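Local coordinates for ABC transporter, periplasmic solute-binding protein (Rhizobium meliloti, PDB 4WED) that probably captures a solute, perhaps a peptide or a nickel-containing ligand, in the periplasm for delivery to an ABC importer, at residues 431-436 / 473-478; 448-453 / 480-485; 420-423 / 427-430. All coordinates share one frame; numbering follows the deposited sequence.

Contact 1 of 3, residues 431-436 / 473-478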
loop_
_atom_site.group_PDB
_atom_site.type_symbol
_atom_site.label_atom_id
_atom_site.label_comp_id
_atom_site.label_asym_id
_atom_site.label_seq_id
_atom_site.Cartn_x
_atom_site.Cartn_y
_atom_site.Cartn_z
ATOM N N GLY A 431 -9.932 -1.615 1.446
ATOM C CA GLY A 431 -9.395 -1.775 2.811
ATOM C C GLY A 431 -9.527 -0.490 3.609
ATOM O O GLY A 431 -10.020 -0.496 4.721
ATOM N N SER A 432 -9.117 0.626 3.014
ATOM C CA SER A 432 -9.144 1.914 3.697
ATOM C C SER A 432 -10.526 2.501 3.769
ATOM O O SER A 432 -10.906 3.052 4.796
ATOM C CB SER A 432 -8.229 2.921 2.990
ATOM O OG SER A 432 -6.873 2.492 3.048
ATOM N N LEU A 433 -11.266 2.404 2.671
ATOM C CA LEU A 433 -12.629 2.869 2.654
ATOM C C LEU A 433 -13.456 2.236 3.743
ATOM O O LEU A 433 -14.156 2.916 4.484
ATOM C CB LEU A 433 -13.298 2.537 1.328
ATOM C CG LEU A 433 -13.051 3.565 0.242
ATOM C CD1 LEU A 433 -13.875 3.226 -0.993
ATOM C CD2 LEU A 433 -13.378 4.987 0.719
ATOM N N VAL A 434 -13.403 0.921 3.800
ATOM C CA VAL A 434 -14.181 0.209 4.754
ATOM C C VAL A 434 -13.667 0.494 6.160
ATOM O O VAL A 434 -14.448 0.853 7.047
ATOM C CB VAL A 434 -14.139 -1.300 4.451
ATOM C CG1 VAL A 434 -14.617 -2.116 5.642
ATOM C CG2 VAL A 434 -15.009 -1.610 3.220
ATOM N N ALA A 435 -12.358 0.328 6.369
ATOM C CA ALA A 435 -11.804 0.412 7.705
ATOM C C ALA A 435 -11.890 1.828 8.278
ATOM O O ALA A 435 -12.109 1.987 9.483
ATOM C CB ALA A 435 -10.375 -0.066 7.717
ATOM N N LEU A 436 -11.742 2.846 7.422
ATOM C CA LEU A 436 -11.635 4.211 7.898
ATOM C C LEU A 436 -12.893 5.041 7.668
ATOM O O LEU A 436 -12.997 6.148 8.183
ATOM C CB LEU A 436 -10.461 4.925 7.218
ATOM C CG LEU A 436 -9.065 4.303 7.387
ATOM C CD1 LEU A 436 -8.048 5.180 6.646
ATOM C CD2 LEU A 436 -8.645 4.154 8.843
ATOM N N PRO A 473 -18.319 3.201 -11.456
ATOM C CA PRO A 473 -19.306 4.227 -11.182
ATOM C C PRO A 473 -19.955 4.055 -9.813
ATOM O O PRO A 473 -20.482 5.016 -9.283
ATOM C CB PRO A 473 -20.359 4.025 -12.307
ATOM C CG PRO A 473 -20.295 2.576 -12.605
ATOM C CD PRO A 473 -18.835 2.218 -12.440
ATOM N N THR A 474 -19.957 2.855 -9.240
ATOM C CA THR A 474 -20.556 2.735 -7.902
ATOM C C THR A 474 -19.587 3.399 -6.915
ATOM O O THR A 474 -19.981 4.252 -6.105
ATOM C CB THR A 474 -20.877 1.284 -7.499
ATOM O OG1 THR A 474 -21.637 0.670 -8.545
ATOM C CG2 THR A 474 -21.698 1.250 -6.213
ATOM N N ILE A 475 -18.315 3.048 -7.025
ATOM C CA ILE A 475 -17.329 3.632 -6.129
ATOM C C ILE A 475 -17.131 5.135 -6.403
ATOM O O ILE A 475 -16.788 5.874 -5.489
ATOM C CB ILE A 475 -15.991 2.892 -6.187
ATOM C CG1 ILE A 475 -15.249 3.068 -4.869
ATOM C CG2 ILE A 475 -15.154 3.390 -7.358
ATOM C CD1 ILE A 475 -14.104 2.108 -4.689
ATOM N N GLN A 476 -17.393 5.582 -7.635
ATOM C CA GLN A 476 -17.239 6.995 -7.946
ATOM C C GLN A 476 -18.154 7.843 -7.069
ATOM O O GLN A 476 -17.846 8.979 -6.760
ATOM C CB GLN A 476 -17.518 7.267 -9.424
ATOM C CG GLN A 476 -17.238 8.703 -9.855
ATOM C CD GLN A 476 -15.833 9.167 -9.512
ATOM O OE1 GLN A 476 -14.862 8.557 -9.938
ATOM N NE2 GLN A 476 -15.721 10.241 -8.717
ATOM N N LYS A 477 -19.267 7.271 -6.650
ATOM C CA LYS A 477 -20.234 7.986 -5.838
ATOM C C LYS A 477 -19.728 8.184 -4.417
ATOM O O LYS A 477 -20.028 9.200 -3.780
ATOM C CB LYS A 477 -21.570 7.252 -5.792
ATOM C CG LYS A 477 -22.189 6.951 -7.149
ATOM C CD LYS A 477 -23.514 6.249 -6.949
ATOM C CE LYS A 477 -24.594 7.250 -6.554
ATOM N NZ LYS A 477 -25.794 6.569 -6.005
ATOM N N VAL A 478 -18.964 7.224 -3.907
ATOM C CA VAL A 478 -18.306 7.453 -2.616
ATOM C C VAL A 478 -17.417 8.709 -2.732
ATOM O O VAL A 478 -17.523 9.622 -1.920
ATOM C CB VAL A 478 -17.523 6.221 -2.130
ATOM C CG1 VAL A 478 -16.730 6.536 -0.851
ATOM C CG2 VAL A 478 -18.479 5.070 -1.877
#

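Contact 2 of 3, residues 448-453 / 480-485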
loop_
_atom_site.group_PDB
_atom_site.type_symbol
_atom_site.label_atom_id
_atom_site.label_comp_id
_atom_site.label_asym_id
_atom_site.label_seq_id
_atom_site.Cartn_x
_atom_site.Cartn_y
_atom_site.Cartn_z
ATOM N N LYS A 448 -11.474 6.474 12.852
ATOM C CA LYS A 448 -12.264 6.815 11.639
ATOM C C LYS A 448 -11.963 8.188 11.049
ATOM O O LYS A 448 -12.007 9.218 11.728
ATOM C CB LYS A 448 -13.758 6.787 11.949
ATOM C CG LYS A 448 -14.287 5.438 12.399
ATOM C CD LYS A 448 -14.494 4.573 11.171
ATOM C CE LYS A 448 -14.619 3.102 11.504
ATOM N NZ LYS A 448 -14.924 2.360 10.247
ATOM N N LEU A 449 -11.692 8.185 9.760
ATOM C CA LEU A 449 -11.638 9.409 8.938
ATOM C C LEU A 449 -12.964 10.175 8.910
ATOM O O LEU A 449 -13.019 11.382 9.165
ATOM C CB LEU A 449 -11.271 9.029 7.503
ATOM C CG LEU A 449 -10.265 9.850 6.712
ATOM C CD1 LEU A 449 -9.035 10.232 7.500
ATOM C CD2 LEU A 449 -9.881 9.034 5.478
ATOM N N VAL A 450 -14.030 9.465 8.613
ATOM C CA VAL A 450 -15.315 10.100 8.469
ATOM C C VAL A 450 -16.436 9.080 8.688
ATOM O O VAL A 450 -16.387 7.983 8.153
ATOM C CB VAL A 450 -15.403 10.757 7.076
ATOM C CG1 VAL A 450 -14.995 9.779 5.984
ATOM C CG2 VAL A 450 -16.801 11.294 6.822
ATOM N N THR A 451 -17.425 9.434 9.494
ATOM C CA THR A 451 -18.532 8.512 9.779
ATOM C C THR A 451 -19.867 9.191 9.566
ATOM O O THR A 451 -20.291 10.003 10.388
ATOM C CB THR A 451 -18.478 7.960 11.220
ATOM O OG1 THR A 451 -18.253 9.029 12.159
ATOM C CG2 THR A 451 -17.371 6.913 11.331
ATOM N N ASP A 452 -20.511 8.877 8.448
ATOM C CA ASP A 452 -21.884 9.317 8.207
ATOM C C ASP A 452 -22.736 8.088 7.854
ATOM O O ASP A 452 -22.802 7.653 6.698
ATOM C CB ASP A 452 -21.933 10.381 7.117
ATOM C CG ASP A 452 -23.230 11.187 7.134
ATOM O OD1 ASP A 452 -24.220 10.819 7.811
ATOM O OD2 ASP A 452 -23.267 12.212 6.443
ATOM N N PRO A 453 -23.365 7.500 8.868
ATOM C CA PRO A 453 -24.244 6.345 8.673
ATOM C C PRO A 453 -25.360 6.584 7.669
ATOM O O PRO A 453 -25.651 5.722 6.839
ATOM C CB PRO A 453 -24.847 6.125 10.067
ATOM C CG PRO A 453 -23.786 6.620 10.987
ATOM C CD PRO A 453 -23.206 7.825 10.295
ATOM N N ASP A 480 -17.433 11.228 -4.893
ATOM C CA ASP A 480 -18.188 12.485 -5.119
ATOM C C ASP A 480 -18.764 12.992 -3.824
ATOM O O ASP A 480 -18.743 14.185 -3.535
ATOM C CB ASP A 480 -19.341 12.312 -6.094
ATOM C CG ASP A 480 -18.909 11.779 -7.455
ATOM O OD1 ASP A 480 -17.714 11.884 -7.822
ATOM O OD2 ASP A 480 -19.793 11.246 -8.178
ATOM N N TRP A 481 -19.287 12.079 -3.030
ATOM C CA TRP A 481 -19.786 12.471 -1.726
ATOM C C TRP A 481 -18.712 13.175 -0.898
ATOM O O TRP A 481 -18.909 14.271 -0.339
ATOM C CB TRP A 481 -20.257 11.251 -0.948
ATOM C CG TRP A 481 -21.068 11.651 0.169
ATOM C CD1 TRP A 481 -22.379 11.969 0.133
ATOM C CD2 TRP A 481 -20.628 11.884 1.502
ATOM N NE1 TRP A 481 -22.803 12.363 1.373
ATOM C CE2 TRP A 481 -21.746 12.308 2.239
ATOM C CE3 TRP A 481 -19.398 11.777 2.149
ATOM C CZ2 TRP A 481 -21.682 12.605 3.603
ATOM C CZ3 TRP A 481 -19.329 12.083 3.517
ATOM C CH2 TRP A 481 -20.465 12.494 4.220
ATOM N N LEU A 482 -17.579 12.514 -0.806
ATOM C CA LEU A 482 -16.508 13.004 0.047
ATOM C C LEU A 482 -16.049 14.398 -0.416
ATOM O O LEU A 482 -15.849 15.292 0.400
ATOM C CB LEU A 482 -15.314 12.045 0.018
ATOM C CG LEU A 482 -15.484 10.690 0.683
ATOM C CD1 LEU A 482 -14.438 9.713 0.160
ATOM C CD2 LEU A 482 -15.368 10.799 2.198
ATOM N N ARG A 483 -15.869 14.514 -1.724
ATOM C CA ARG A 483 -15.435 15.733 -2.396
ATOM C C ARG A 483 -16.474 16.863 -2.335
ATOM O O ARG A 483 -16.135 17.962 -1.947
ATOM C CB ARG A 483 -15.069 15.429 -3.854
ATOM C CG ARG A 483 -14.641 16.643 -4.664
ATOM C CD ARG A 483 -14.012 16.273 -5.995
ATOM N NE ARG A 483 -13.062 17.301 -6.442
ATOM C CZ ARG A 483 -13.391 18.459 -7.032
ATOM N NH1 ARG A 483 -14.669 18.798 -7.270
ATOM N NH2 ARG A 483 -12.424 19.296 -7.395
ATOM N N ASP A 484 -17.726 16.601 -2.685
ATOM C CA ASP A 484 -18.742 17.658 -2.612
ATOM C C ASP A 484 -18.999 18.086 -1.185
ATOM O O ASP A 484 -19.350 19.207 -0.959
ATOM C CB ASP A 484 -20.054 17.227 -3.235
ATOM C CG ASP A 484 -19.888 16.755 -4.663
ATOM O OD1 ASP A 484 -18.884 17.123 -5.340
ATOM O OD2 ASP A 484 -20.744 15.974 -5.098
ATOM N N ASN A 485 -18.821 17.202 -0.214
ATOM C CA ASN A 485 -19.083 17.557 1.175
ATOM C C ASN A 485 -17.829 17.975 1.930
ATOM O O ASN A 485 -17.922 18.369 3.086
ATOM C CB ASN A 485 -19.729 16.396 1.898
ATOM C CG ASN A 485 -21.099 16.113 1.381
ATOM O OD1 ASN A 485 -22.016 16.817 1.721
ATOM N ND2 ASN A 485 -21.242 15.103 0.531
#

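Contact 3 of 3, residues 420-423 / 427-430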
loop_
_atom_site.group_PDB
_atom_site.type_symbol
_atom_site.label_atom_id
_atom_site.label_comp_id
_atom_site.label_asym_id
_atom_site.label_seq_id
_atom_site.Cartn_x
_atom_site.Cartn_y
_atom_site.Cartn_z
ATOM N N PHE A 420 -4.315 10.676 9.154
ATOM C CA PHE A 420 -4.396 9.289 8.849
ATOM C C PHE A 420 -3.558 9.030 7.639
ATOM O O PHE A 420 -3.297 9.921 6.822
ATOM C CB PHE A 420 -5.829 8.932 8.511
ATOM C CG PHE A 420 -6.739 8.973 9.684
ATOM C CD1 PHE A 420 -7.172 10.179 10.191
ATOM C CD2 PHE A 420 -7.178 7.803 10.278
ATOM C CE1 PHE A 420 -8.020 10.220 11.284
ATOM C CE2 PHE A 420 -8.026 7.842 11.381
ATOM C CZ PHE A 420 -8.445 9.050 11.885
ATOM N N LEU A 421 -3.159 7.783 7.528
ATOM C CA LEU A 421 -2.450 7.245 6.396
ATOM C C LEU A 421 -3.302 6.139 5.885
ATOM O O LEU A 421 -3.762 5.381 6.657
ATOM C CB LEU A 421 -1.113 6.653 6.842
ATOM C CG LEU A 421 0.017 7.657 7.109
ATOM C CD1 LEU A 421 1.119 6.932 7.836
ATOM C CD2 LEU A 421 0.576 8.264 5.858
ATOM N N THR A 422 -3.524 6.075 4.577
ATOM C CA THR A 422 -4.186 4.941 3.989
ATOM C C THR A 422 -3.326 3.678 4.068
ATOM O O THR A 422 -2.139 3.706 4.325
ATOM C CB THR A 422 -4.676 5.187 2.523
ATOM O OG1 THR A 422 -3.592 5.513 1.630
ATOM C CG2 THR A 422 -5.708 6.292 2.491
ATOM N N TYR A 423 -3.971 2.554 3.855
ATOM C CA TYR A 423 -3.332 1.277 3.977
ATOM C C TYR A 423 -2.349 1.031 2.827
ATOM O O TYR A 423 -1.311 0.360 3.044
ATOM C CB TYR A 423 -4.391 0.169 4.027
ATOM C CG TYR A 423 -5.206 0.091 5.310
ATOM C CD1 TYR A 423 -4.961 0.937 6.360
ATOM C CD2 TYR A 423 -6.190 -0.887 5.484
ATOM C CE1 TYR A 423 -5.683 0.844 7.531
ATOM C CE2 TYR A 423 -6.891 -1.002 6.677
ATOM C CZ TYR A 423 -6.631 -0.115 7.691
ATOM O OH TYR A 423 -7.288 -0.134 8.894
ATOM N N TYR A 427 -4.177 -3.483 -0.660
ATOM C CA TYR A 427 -5.380 -3.512 0.132
ATOM C C TYR A 427 -6.433 -2.451 -0.302
ATOM O O TYR A 427 -7.554 -2.437 0.211
ATOM C CB TYR A 427 -5.035 -3.260 1.578
ATOM C CG TYR A 427 -3.854 -4.047 2.124
ATOM C CD1 TYR A 427 -3.916 -5.447 2.259
ATOM C CD2 TYR A 427 -2.677 -3.402 2.521
ATOM C CE1 TYR A 427 -2.856 -6.169 2.709
ATOM C CE2 TYR A 427 -1.606 -4.149 3.007
ATOM C CZ TYR A 427 -1.705 -5.520 3.081
ATOM O OH TYR A 427 -0.679 -6.262 3.602
ATOM N N ASP A 428 -6.085 -1.551 -1.196
ATOM C CA ASP A 428 -6.926 -0.368 -1.386
ATOM C C ASP A 428 -7.546 -0.457 -2.753
ATOM O O ASP A 428 -6.945 -1.023 -3.644
ATOM C CB ASP A 428 -6.098 0.953 -1.271
ATOM C CG ASP A 428 -5.980 1.451 0.142
ATOM O OD1 ASP A 428 -6.758 0.986 0.981
ATOM O OD2 ASP A 428 -5.070 2.254 0.442
ATOM N N PRO A 429 -8.706 0.166 -2.954
ATOM C CA PRO A 429 -9.268 1.186 -2.039
ATOM C C PRO A 429 -10.181 0.662 -0.967
ATOM O O PRO A 429 -10.463 1.388 -0.005
ATOM C CB PRO A 429 -10.049 2.104 -2.992
ATOM C CG PRO A 429 -10.373 1.242 -4.165
ATOM C CD PRO A 429 -9.209 0.327 -4.338
ATOM N N PHE A 430 -10.618 -0.597 -1.093
ATOM C CA PHE A 430 -11.653 -1.089 -0.198
ATOM C C PHE A 430 -11.200 -1.243 1.235
ATOM O O PHE A 430 -12.006 -0.998 2.149
ATOM C CB PHE A 430 -12.294 -2.373 -0.735
ATOM C CG PHE A 430 -13.206 -2.133 -1.915
ATOM C CD1 PHE A 430 -14.335 -1.324 -1.784
ATOM C CD2 PHE A 430 -12.944 -2.704 -3.164
ATOM C CE1 PHE A 430 -15.192 -1.089 -2.881
ATOM C CE2 PHE A 430 -13.791 -2.494 -4.255
ATOM C CZ PHE A 430 -14.915 -1.670 -4.121
#

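Contact 1 of 3, residues 431-436 / 473-478
Leu433 projects from helix 430-437 and sets its two methyl branches against two residues of helix 471-485, Ile475 and Val478. The isobutyl fork divides the work. Its CD1 branch slants across the end of the Ile475 chain, with Leu433 CD1 lying 3.9 Å from Ile475 CD1 and 4.1 Å from Ile475 CG1. Its CD2 branch meets Val478 tip to tip, Leu433 CD2 standing 4.0 Å from Val478 CG1. One leucine therefore touches two residues three positions apart, roughly one turn of the partner helix.

The torsions account for this reach. In Leu433 the branch carbon CG lies opposite the carbonyl carbon (chi1 -85°), and with the second torsion also extended (-174°) the two methyls are presented to the partner helix. Ile475 does not aim its CB straight at the leucine; with CG1 placed opposite the backbone N (chi1 -154°) and the chain extended beyond it, the CD1 methyl is swung across to the contact. Val478 points directly at the other helix and needs only one of its methyls.

No hydrogen bond joins the segments, and all three touching residues are buried, so van der Waals packing carries the contact. It is a slender one. The CA atoms of Leu433 and Val478, the nearest pair, are 9.0 Å apart, and only 110 Å² of surface is buried between the segments, so the helices meet through the ends of their side chains and their backbones stay well separated.

Other elements complete the packing. Pro429, just before helix 430-437, and Phe430, its first residue, also rest on Ile475, and Val478 touches Leu459. Helix 457-465 thus joins the pair, with Val434 of one helix against its Thr464 and Thr474 of the other against its Ala462 and Ala463.

Contact 2 of 3, residues 448-453 / 480-485
The contact of Val450 and Asp452 with Trp481 and Leu482 is a partly buried packing of an irregular loop, between helices 430-437 and 457-465, against the C-terminal part of helix 471-485. Most of it gathers at the edge of the indole. Asp452 OD2 lies near the ring plane, 3.3 Å from Trp481 CZ2 and 3.6 Å from Trp481 CH2, while Asp452 CB sits 3.9 Å from the same CH2. The carboxylate is turned 66° from the ring and faces C-H groups, whose slight positive polarity probably favours an acidic neighbour; no hydrogen bond forms across the segments. The other oxygen, OD1, makes a weak hydrogen bond to Asn455 N.

Val450 extends the contact with its two methyls. CG2 comes up to the indole edge, 4.2 Å from Trp481 CZ3, and CG1, set between the backbone N and the carbonyl carbon (chi1 50°), lies 3.9 Å from Leu482 CD2.

Within the helix, Asn485 lies against the tryptophan. Its ND2 lies 3.1 Å above one face of the indole, toward the rim, and donates to Trp481 O at 2.6 Å (155°). The Asn485 backbone N reaches that carbonyl from the opposite face of its plane, so two bonds grip one oxygen. An alanine in place of Trp481 would probably leave Asp452 and the CG2 methyl of Val450 without their helix partner and open a gap between loop and helix.

Asn455 and Leu456 also touch the indole, and Val450 packs on Ile488 of strand 488-500. The loop is thus seated on both helix 471-485 and the antiparallel sheet, a plain loop-on-helix packing in a solute-binding protein of family 5.

Contact 3 of 3, residues 420-423 / 427-430
Asp428 turns its carboxylate toward Thr422 CB and the N and CB of Tyr423, and this is the close-packed half of the short loop leading from strand 417-421 to helix 430-437. Asp428 OD2 approaches Thr422 CB at 3.6 Å and stands equally far, 3.6 Å, from Tyr423 N, while Asp428 OD1 lies 3.9 Å from Tyr423 CB. With CG opposite the carbonyl carbon (chi1 -87°), the aspartate side chain spans the gap between the two arms and meets Thr422 at a slant.

None of these approaches is a hydrogen bond. The carboxylate is satisfied just beside the segments: OD2 accepts from Gly424 N and OD1 is bonded to Ser432 OG, which is itself hydrogen-bonded to Tyr423 N. Ser432 therefore links the aspartate to the Tyr423 N that OD2 approaches. Thr422 spends its hydroxyl on Thr274 N of the neighbouring strand.

The tyrosine side is looser. Tyr423 CB is 4.2 Å from Tyr427 CD2, and Tyr423 O lies near the plane of the Tyr427 ring at its edge, 4.0 Å from the same CD2. Tyr423 is solvent-exposed, and its ring leads away from the loop to touch Ala435. The side chain of Tyr427 comes within about 3 Å of a bound glycerol, probably from the crystallisation liquor, which may mark a pocket.

Asp428 O accepts from Gln161 NE2, so the backbone as well as the side chain of the aspartate is hydrogen-bonded; the peptide bond that follows it, before Pro429, is cis. A buried carboxylate with donors on both oxygens, close to the start of a helix, would probably stay ionised, and the loop is probably held more by the hydrogen bonds to Gly424 N and Ser432 OG than by the looser tyrosine contacts.

How the contacts relate
Along the chain, contact 3 comes first, making the turn from strand 417-421 into helix 430-437, on which contact 1 begins. Contacts 1 and 2 then interleave, since segments 431-436 and 448-453 come before their partners, which lie in series on helix 471-485. The centres of contacts 1 and 2 are about 10 Å apart, as are those of 1 and 3, while 2 and 3 are about 15 Å apart. Lys448 NZ reaches Ala435 O, joining contacts 1 and 2; Ser432 OG reaches Tyr423 N, joining 1 and 3; Leu449 packs on Phe420, joining 2 and 3. Strand 417-421 of the antiparallel sheet, the helix after it and helix 471-485 are thus tied into one packed region.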